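PDB 1CO6: cytochrome c2 from Blastochloris viridis, which carries electrons through its covalently bound heme c, serving mainly as donor to the photo-oxidized bacteriochlorophyll in purple photosynthetic bacteria. Local coordinates for residues H17-G22 with A95-F100; G33-H38 with W58-F63. All blocks are in the same frame, centred on the assembly; numbering follows the deposited sequence.

Both contacts lie against the same heme c, with centres about 13 Å apart, and interaction 2 is nested along the chain inside the loop that interaction 1 closes. Interaction 1 (17-22 with 95-100) is buried, without a hydrogen bond across the segments and made of apolar and aromatic packing: the loop leaving the axial histidine packs on the end of helix 87-98. Interaction 2 (33-38 with 58-63) is partly buried and mixed, pairing two backbone hydrogen bonds and two bonds to a heme propionate with an aromatic cluster. Helix 87-98 joins them: Ile-97 CG2 lies 3.8 Å from Phe-35 CE2, Ile-97 CD1 meets the ring of Phe-63, and Lys-98 forms a salt bridge with Glu-60.

Interaction 1. Residues H17-G22 with A95-F100; sequences HSIGPG and AYIKQF. With HEC (heme c), chain B.
On the proximal side of the heme pocket, the loop that supplies the axial histidine packs against the end of helix 87-98, with Ile-19 meeting Phe-100, Ile-97 and Tyr-96. Ile-19 CG1 sits over one face of the Phe-100 ring, 4.1 Å from its centroid in a CH-pi contact, and CD1 continues to 3.5 Å from Phe-100 CD1. The extended side chain of Ile-19, with CG1 roughly anti to the backbone N (chi1 -154°), crosses the phenylalanine at about a right angle. Ile-19 CD1 also lies 4.0 Å from Ile-97 CG1, while Ile-19 CG2 turns to Tyr-96, 3.6 Å from Tyr-96 OH. Two residues before Ile-19, His-17 NE2 binds the heme iron at 2.0 Å, opposite Met-79 SD, as in the cytochrome c fold, where the histidine of the CXXCH motif, here Cys-13 to His-17, is the proximal ligand. His-17 ND1 donates to the backbone oxygen of Pro-29, which fixes the rotation of the imidazole. Phe-10 of helix 3-14 touches Ile-19, Ile-97 and Tyr-96, bringing the N-terminal helix into the same cluster. Beyond Ile-19, the backbone of Gly-20 runs close beside the Phe-100 ring, with Gly-20 CA 3.7 Å from Phe-100 CE2.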
loop_
_atom_site.group_PDB
_atom_site.type_symbol
_atom_site.label_atom_id
_atom_site.label_comp_id
_atom_site.label_asym_id
_atom_site.label_seq_id
_atom_site.Cartn_x
_atom_site.Cartn_y
_atom_site.Cartn_z
ATOM N N HIS A 17 -7.940 2.494 2.919
ATOM C CA HIS A 17 -7.748 1.701 1.697
ATOM C C HIS A 17 -8.592 0.440 1.684
ATOM O O HIS A 17 -8.867 -0.167 2.746
ATOM C CB HIS A 17 -6.242 1.262 1.658
ATOM C CG HIS A 17 -5.210 2.301 1.443
ATOM N ND1 HIS A 17 -4.932 2.796 0.221
ATOM C CD2 HIS A 17 -4.276 2.803 2.288
ATOM C CE1 HIS A 17 -3.940 3.668 0.356
ATOM N NE2 HIS A 17 -3.449 3.709 1.627
ATOM N N SER A 18 -8.989 0.075 0.491
ATOM C CA SER A 18 -9.709 -1.165 0.217
ATOM C C SER A 18 -8.746 -2.154 -0.493
ATOM O O SER A 18 -7.790 -1.772 -1.192
ATOM C CB SER A 18 -10.934 -0.943 -0.689
ATOM O OG SER A 18 -11.847 -0.237 0.144
ATOM N N ILE A 19 -9.048 -3.420 -0.334
ATOM C CA ILE A 19 -8.355 -4.579 -0.918
ATOM C C ILE A 19 -9.367 -5.725 -1.059
ATOM O O ILE A 19 -10.370 -5.825 -0.282
ATOM C CB ILE A 19 -7.119 -4.924 0.010
ATOM C CG1 ILE A 19 -6.000 -5.637 -0.809
ATOM C CG2 ILE A 19 -7.575 -5.734 1.273
ATOM C CD1 ILE A 19 -4.681 -5.927 -0.011
ATOM N N GLY A 20 -9.179 -6.630 -1.999
ATOM C CA GLY A 20 -10.151 -7.753 -2.117
ATOM C C GLY A 20 -11.157 -7.400 -3.202
ATOM O O GLY A 20 -11.127 -6.351 -3.829
ATOM N N PRO A 21 -12.069 -8.340 -3.431
ATOM C CA PRO A 21 -13.113 -8.228 -4.462
ATOM C C PRO A 21 -14.024 -7.046 -4.216
ATOM O O PRO A 21 -14.396 -6.741 -3.060
ATOM C CB PRO A 21 -13.779 -9.607 -4.432
ATOM C CG PRO A 21 -12.653 -10.507 -3.927
ATOM C CD PRO A 21 -12.162 -9.647 -2.712
ATOM N N GLY A 22 -14.342 -6.320 -5.269
ATOM C CA GLY A 22 -15.188 -5.127 -5.143
ATOM C C GLY A 22 -14.523 -3.949 -4.466
ATOM O O GLY A 22 -15.222 -3.009 -4.052
ATOM N N ALA A 95 3.084 -10.056 3.161
ATOM C CA ALA A 95 2.491 -11.382 2.850
ATOM C C ALA A 95 0.997 -11.292 2.519
ATOM O O ALA A 95 0.495 -11.903 1.541
ATOM C CB ALA A 95 2.746 -12.312 4.027
ATOM N N TYR A 96 0.290 -10.478 3.328
ATOM C CA TYR A 96 -1.149 -10.290 3.143
ATOM C C TYR A 96 -1.520 -9.617 1.809
ATOM O O TYR A 96 -2.389 -10.043 1.051
ATOM C CB TYR A 96 -1.716 -9.481 4.341
ATOM C CG TYR A 96 -3.208 -9.261 4.146
ATOM C CD1 TYR A 96 -4.155 -10.291 4.237
ATOM C CD2 TYR A 96 -3.666 -7.959 3.890
ATOM C CE1 TYR A 96 -5.535 -10.054 4.082
ATOM C CE2 TYR A 96 -5.032 -7.693 3.714
ATOM C CZ TYR A 96 -5.944 -8.760 3.812
ATOM O OH TYR A 96 -7.241 -8.447 3.580
ATOM N N ILE A 97 -0.838 -8.480 1.555
ATOM C CA ILE A 97 -1.133 -7.718 0.346
ATOM C C ILE A 97 -0.812 -8.525 -0.912
ATOM O O ILE A 97 -1.548 -8.389 -1.900
ATOM C CB ILE A 97 -0.426 -6.319 0.375
ATOM C CG1 ILE A 97 -0.981 -5.446 1.538
ATOM C CG2 ILE A 97 -0.575 -5.565 -0.989
ATOM C CD1 ILE A 97 -0.153 -4.119 1.673
ATOM N N LYS A 98 0.303 -9.271 -0.889
ATOM C CA LYS A 98 0.768 -10.069 -2.027
ATOM C C LYS A 98 -0.243 -11.108 -2.471
ATOM O O LYS A 98 -0.141 -11.516 -3.628
ATOM C CB LYS A 98 2.138 -10.769 -1.857
ATOM C CG LYS A 98 3.236 -9.948 -2.583
ATOM C CD LYS A 98 4.464 -10.767 -2.951
ATOM C CE LYS A 98 4.970 -10.549 -4.369
ATOM N NZ LYS A 98 5.927 -9.411 -4.488
ATOM N N GLN A 99 -1.161 -11.537 -1.646
ATOM C CA GLN A 99 -2.181 -12.504 -1.988
ATOM C C GLN A 99 -3.117 -12.032 -3.098
ATOM O O GLN A 99 -3.654 -12.894 -3.818
ATOM C CB GLN A 99 -3.150 -12.891 -0.845
ATOM C CG GLN A 99 -2.421 -13.524 0.318
ATOM C CD GLN A 99 -3.414 -13.840 1.417
ATOM O OE1 GLN A 99 -3.597 -15.020 1.696
ATOM N NE2 GLN A 99 -4.025 -12.815 2.014
ATOM N N PHE A 100 -3.285 -10.737 -3.243
ATOM C CA PHE A 100 -4.253 -10.215 -4.230
ATOM C C PHE A 100 -3.803 -9.831 -5.618
ATOM O O PHE A 100 -2.767 -9.195 -5.812
ATOM C CB PHE A 100 -5.002 -9.012 -3.560
ATOM C CG PHE A 100 -5.635 -9.370 -2.244
ATOM C CD1 PHE A 100 -4.887 -9.295 -1.086
ATOM C CD2 PHE A 100 -6.952 -9.774 -2.159
ATOM C CE1 PHE A 100 -5.434 -9.619 0.162
ATOM C CE2 PHE A 100 -7.500 -10.114 -0.914
ATOM C CZ PHE A 100 -6.754 -10.026 0.269
HETATM FE FE HEC B . -1.869 4.649 2.345
HETATM C CHA HEC B . -1.218 5.945 -0.671
HETATM C CHB HEC B . -0.111 1.817 1.548
HETATM C CHC HEC B . -2.327 3.440 5.565
HETATM C CHD HEC B . -4.023 7.267 3.029
HETATM N NA HEC B . -0.868 3.987 0.720
HETATM C C1A HEC B . -0.575 4.735 -0.416
HETATM C C2A HEC B . 0.370 4.015 -1.223
HETATM C C3A HEC B . 0.674 2.877 -0.585
HETATM C C4A HEC B . -0.077 2.834 0.652
HETATM C CMA HEC B . 1.654 1.761 -1.018
HETATM C CAA HEC B . 0.854 4.458 -2.641
HETATM C CBA HEC B . -0.231 3.999 -3.659
HETATM C CGA HEC B . 0.030 4.245 -5.125
HETATM O O1A HEC B . 1.095 4.757 -5.429
HETATM O O2A HEC B . -0.906 3.888 -5.884
HETATM N NB HEC B . -1.360 2.988 3.330
HETATM C C1B HEC B . -0.672 1.896 2.785
HETATM C C2B HEC B . -0.548 0.889 3.811
HETATM C C3B HEC B . -1.121 1.352 4.926
HETATM C C4B HEC B . -1.662 2.648 4.647
HETATM C CMB HEC B . 0.166 -0.454 3.550
HETATM C CAB HEC B . -1.243 0.563 6.274
HETATM C CBB HEC B . -0.029 0.432 6.984
HETATM N NC HEC B . -2.950 5.246 3.961
HETATM C C1C HEC B . -2.986 4.613 5.183
HETATM C C2C HEC B . -3.871 5.368 6.052
HETATM C C3C HEC B . -4.306 6.440 5.378
HETATM C C4C HEC B . -3.769 6.365 4.045
HETATM C CMC HEC B . -4.160 4.985 7.518
HETATM C CAC HEC B . -5.350 7.513 5.897
HETATM C CBC HEC B . -5.101 8.242 7.072
HETATM N ND HEC B . -2.527 6.262 1.340
HETATM C C1D HEC B . -3.370 7.266 1.820
HETATM C C2D HEC B . -3.437 8.325 0.809
HETATM C C3D HEC B . -2.681 7.950 -0.223
HETATM C C4D HEC B . -2.087 6.682 0.101
HETATM C CMD HEC B . -4.280 9.613 0.998
HETATM C CAD HEC B . -2.354 8.751 -1.512
HETATM C CBD HEC B . -0.996 9.503 -1.343
HETATM C CGD HEC B . -0.825 10.676 -2.290
HETATM O O1D HEC B . 0.136 11.412 -1.910
HETATM O O2D HEC B . -1.554 10.828 -3.300
#

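Interaction 2. Residues G33-H38 with W58-F63; sequences GLFGRH and WTEEVF. With HEC (heme c), chain B.
One heme propionate is gripped from both segments, its two oxygens divided between Arg-37 and Trp-58, while the same two residues are joined through their backbones. Trp-58 NE1 donates to O1A of the heme at 3.0 Å, and Arg-37 NH1 donates to O2A at 3.1 Å in a nearly straight bond (172°), with the oxygen at the guanidinium edge. Arg-37 NH1 is also hydrogen-bonded to the carbonyl of Val-30, which would help hold the guanidinium in position; its charge probably stabilises the ionised propionate. Trp-58 N donates to Arg-37 O at 2.8 Å, and Trp-58 O accepts from Gly-36 N at 2.7 Å, with that donor tilted 31° from the carbonyl plane. These bonds tie the type II turn of residues 34-37 to the start of helix 60-68, where Thr-59 is the N-cap and its OG1 accepts from Val-62 N. Within the turn, Leu-34 forks between two aromatic rings: CD1 lies over the face of the Trp-58 five-membered ring, 4.1 Å from its centroid, and CD2 meets Phe-63. Phe-63, whose CG lies anti to the backbone N (chi1 172°), turning the ring to the 33-38 loop, receives the edge of Phe-35 on its face in a T-shaped pair, centroids 5.3 Å apart. Its own edge meets the heme methyl CMB, and Leu-93 and Ile-94 of helix 87-98 pack against its side chain. A tryptophan and an arginine sharing a heme propionate are familiar from the heme pocket of mitochondrial-type class I cytochromes c.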
loop_
_atom_site.group_PDB
_atom_site.type_symbol
_atom_site.label_atom_id
_atom_site.label_comp_id
_atom_site.label_asym_id
_atom_site.label_seq_id
_atom_site.Cartn_x
_atom_site.Cartn_y
_atom_site.Cartn_z
ATOM N N GLY A 33 -3.265 -5.651 -6.452
ATOM C CA GLY A 33 -2.144 -5.643 -7.396
ATOM C C GLY A 33 -1.129 -4.557 -7.107
ATOM O O GLY A 33 -0.604 -3.925 -8.038
ATOM N N LEU A 34 -0.782 -4.284 -5.867
ATOM C CA LEU A 34 0.184 -3.251 -5.555
ATOM C C LEU A 34 1.616 -3.523 -6.036
ATOM O O LEU A 34 2.215 -2.606 -6.683
ATOM C CB LEU A 34 0.142 -2.943 -4.024
ATOM C CG LEU A 34 1.230 -1.958 -3.627
ATOM C CD1 LEU A 34 0.917 -0.498 -4.031
ATOM C CD2 LEU A 34 1.393 -2.032 -2.113
ATOM N N PHE A 35 2.192 -4.688 -5.712
ATOM C CA PHE A 35 3.621 -4.903 -6.077
ATOM C C PHE A 35 3.840 -4.974 -7.580
ATOM O O PHE A 35 3.146 -5.758 -8.219
ATOM C CB PHE A 35 4.198 -6.094 -5.284
ATOM C CG PHE A 35 4.103 -5.808 -3.793
ATOM C CD1 PHE A 35 4.920 -4.831 -3.240
ATOM C CD2 PHE A 35 3.195 -6.522 -3.011
ATOM C CE1 PHE A 35 4.822 -4.537 -1.882
ATOM C CE2 PHE A 35 3.076 -6.239 -1.624
ATOM C CZ PHE A 35 3.891 -5.239 -1.096
ATOM N N GLY A 36 4.803 -4.188 -8.043
ATOM C CA GLY A 36 5.167 -4.132 -9.470
ATOM C C GLY A 36 4.564 -2.930 -10.132
ATOM O O GLY A 36 5.036 -2.512 -11.209
ATOM N N ARG A 37 3.522 -2.370 -9.488
ATOM C CA ARG A 37 2.854 -1.188 -10.122
ATOM C C ARG A 37 3.634 0.106 -9.883
ATOM O O ARG A 37 4.363 0.239 -8.877
ATOM C CB ARG A 37 1.396 -1.217 -9.718
ATOM C CG ARG A 37 0.871 -0.320 -8.612
ATOM C CD ARG A 37 -0.680 -0.399 -8.664
ATOM N NE ARG A 37 -1.125 0.457 -7.572
ATOM C CZ ARG A 37 -2.061 0.208 -6.635
ATOM N NH1 ARG A 37 -2.342 1.119 -5.673
ATOM N NH2 ARG A 37 -2.738 -0.945 -6.604
ATOM N N HIS A 38 3.547 1.019 -10.850
ATOM C CA HIS A 38 4.183 2.359 -10.792
ATOM C C HIS A 38 3.307 3.229 -9.901
ATOM O O HIS A 38 2.066 3.104 -9.881
ATOM C CB HIS A 38 4.358 2.975 -12.215
ATOM C CG HIS A 38 5.483 2.296 -12.937
ATOM N ND1 HIS A 38 6.637 2.902 -13.351
ATOM C CD2 HIS A 38 5.640 0.969 -13.256
ATOM C CE1 HIS A 38 7.428 1.992 -13.921
ATOM N NE2 HIS A 38 6.858 0.805 -13.864
ATOM N N TRP A 58 6.600 0.134 -7.159
ATOM C CA TRP A 58 6.421 -0.559 -5.869
ATOM C C TRP A 58 6.927 -1.991 -5.805
ATOM O O TRP A 58 6.187 -2.930 -6.086
ATOM C CB TRP A 58 4.942 -0.509 -5.421
ATOM C CG TRP A 58 4.479 0.880 -5.170
ATOM C CD1 TRP A 58 3.570 1.570 -5.903
ATOM C CD2 TRP A 58 4.887 1.742 -4.109
ATOM N NE1 TRP A 58 3.371 2.811 -5.338
ATOM C CE2 TRP A 58 4.147 2.932 -4.229
ATOM C CE3 TRP A 58 5.788 1.597 -3.033
ATOM C CZ2 TRP A 58 4.322 4.020 -3.367
ATOM C CZ3 TRP A 58 5.960 2.666 -2.170
ATOM C CH2 TRP A 58 5.215 3.844 -2.308
ATOM N N THR A 59 8.153 -2.093 -5.418
ATOM C CA THR A 59 8.828 -3.386 -5.212
ATOM C C THR A 59 8.672 -3.562 -3.703
ATOM O O THR A 59 8.335 -2.573 -3.013
ATOM C CB THR A 59 10.355 -3.289 -5.621
ATOM O OG1 THR A 59 10.989 -2.330 -4.724
ATOM C CG2 THR A 59 10.615 -2.919 -7.091
ATOM N N GLU A 60 8.972 -4.764 -3.231
ATOM C CA GLU A 60 8.938 -5.069 -1.795
ATOM C C GLU A 60 9.899 -4.232 -0.991
ATOM O O GLU A 60 9.482 -3.728 0.074
ATOM C CB GLU A 60 9.227 -6.529 -1.472
ATOM C CG GLU A 60 8.114 -7.526 -1.777
ATOM C CD GLU A 60 8.348 -8.875 -1.142
ATOM O OE1 GLU A 60 8.996 -9.065 -0.114
ATOM O OE2 GLU A 60 7.781 -9.771 -1.804
ATOM N N GLU A 61 11.120 -4.067 -1.483
ATOM C CA GLU A 61 12.154 -3.276 -0.757
ATOM C C GLU A 61 11.743 -1.810 -0.619
ATOM O O GLU A 61 11.854 -1.212 0.475
ATOM C CB GLU A 61 13.453 -3.479 -1.500
ATOM C CG GLU A 61 14.757 -2.761 -1.370
ATOM C CD GLU A 61 15.682 -2.765 -2.566
ATOM O OE1 GLU A 61 16.899 -2.977 -2.602
ATOM O OE2 GLU A 61 15.042 -2.507 -3.632
ATOM N N VAL A 62 11.260 -1.245 -1.727
ATOM C CA VAL A 62 10.767 0.153 -1.726
ATOM C C VAL A 62 9.517 0.257 -0.820
ATOM O O VAL A 62 9.444 1.271 -0.053
ATOM C CB VAL A 62 10.506 0.690 -3.147
ATOM C CG1 VAL A 62 9.802 2.058 -3.080
ATOM C CG2 VAL A 62 11.776 0.719 -4.003
ATOM N N PHE A 63 8.630 -0.728 -0.852
ATOM C CA PHE A 63 7.435 -0.656 0.042
ATOM C C PHE A 63 7.884 -0.621 1.510
ATOM O O PHE A 63 7.395 0.105 2.373
ATOM C CB PHE A 63 6.465 -1.804 -0.224
ATOM C CG PHE A 63 5.311 -1.938 0.735
ATOM C CD1 PHE A 63 4.158 -1.161 0.494
ATOM C CD2 PHE A 63 5.343 -2.779 1.825
ATOM C CE1 PHE A 63 3.033 -1.266 1.343
ATOM C CE2 PHE A 63 4.261 -2.864 2.730
ATOM C CZ PHE A 63 3.103 -2.116 2.451
HETATM FE FE HEC B . -1.869 4.649 2.345
HETATM C CHA HEC B . -1.218 5.945 -0.671
HETATM C CHB HEC B . -0.111 1.817 1.548
HETATM C CHC HEC B . -2.327 3.440 5.565
HETATM C CHD HEC B . -4.023 7.267 3.029
HETATM N NA HEC B . -0.868 3.987 0.720
HETATM C C1A HEC B . -0.575 4.735 -0.416
HETATM C C2A HEC B . 0.370 4.015 -1.223
HETATM C C3A HEC B . 0.674 2.877 -0.585
HETATM C C4A HEC B . -0.077 2.834 0.652
HETATM C CMA HEC B . 1.654 1.761 -1.018
HETATM C CAA HEC B . 0.854 4.458 -2.641
HETATM C CBA HEC B . -0.231 3.999 -3.659
HETATM C CGA HEC B . 0.030 4.245 -5.125
HETATM O O1A HEC B . 1.095 4.757 -5.429
HETATM O O2A HEC B . -0.906 3.888 -5.884
HETATM N NB HEC B . -1.360 2.988 3.330
HETATM C C1B HEC B . -0.672 1.896 2.785
HETATM C C2B HEC B . -0.548 0.889 3.811
HETATM C C3B HEC B . -1.121 1.352 4.926
HETATM C C4B HEC B . -1.662 2.648 4.647
HETATM C CMB HEC B . 0.166 -0.454 3.550
HETATM C CAB HEC B . -1.243 0.563 6.274
HETATM C CBB HEC B . -0.029 0.432 6.984
HETATM N NC HEC B . -2.950 5.246 3.961
HETATM C C1C HEC B . -2.986 4.613 5.183
HETATM C C2C HEC B . -3.871 5.368 6.052
HETATM C C3C HEC B . -4.306 6.440 5.378
HETATM C C4C HEC B . -3.769 6.365 4.045
HETATM C CMC HEC B . -4.160 4.985 7.518
HETATM C CAC HEC B . -5.350 7.513 5.897
HETATM C CBC HEC B . -5.101 8.242 7.072
HETATM N ND HEC B . -2.527 6.262 1.340
HETATM C C1D HEC B . -3.370 7.266 1.820
HETATM C C2D HEC B . -3.437 8.325 0.809
HETATM C C3D HEC B . -2.681 7.950 -0.223
HETATM C C4D HEC B . -2.087 6.682 0.101
HETATM C CMD HEC B . -4.280 9.613 0.998
HETATM C CAD HEC B . -2.354 8.751 -1.512
HETATM C CBD HEC B . -0.996 9.503 -1.343
HETATM C CGD HEC B . -0.825 10.676 -2.290
HETATM O O1D HEC B . 0.136 11.412 -1.910
HETATM O O2D HEC B . -1.554 10.828 -3.300
#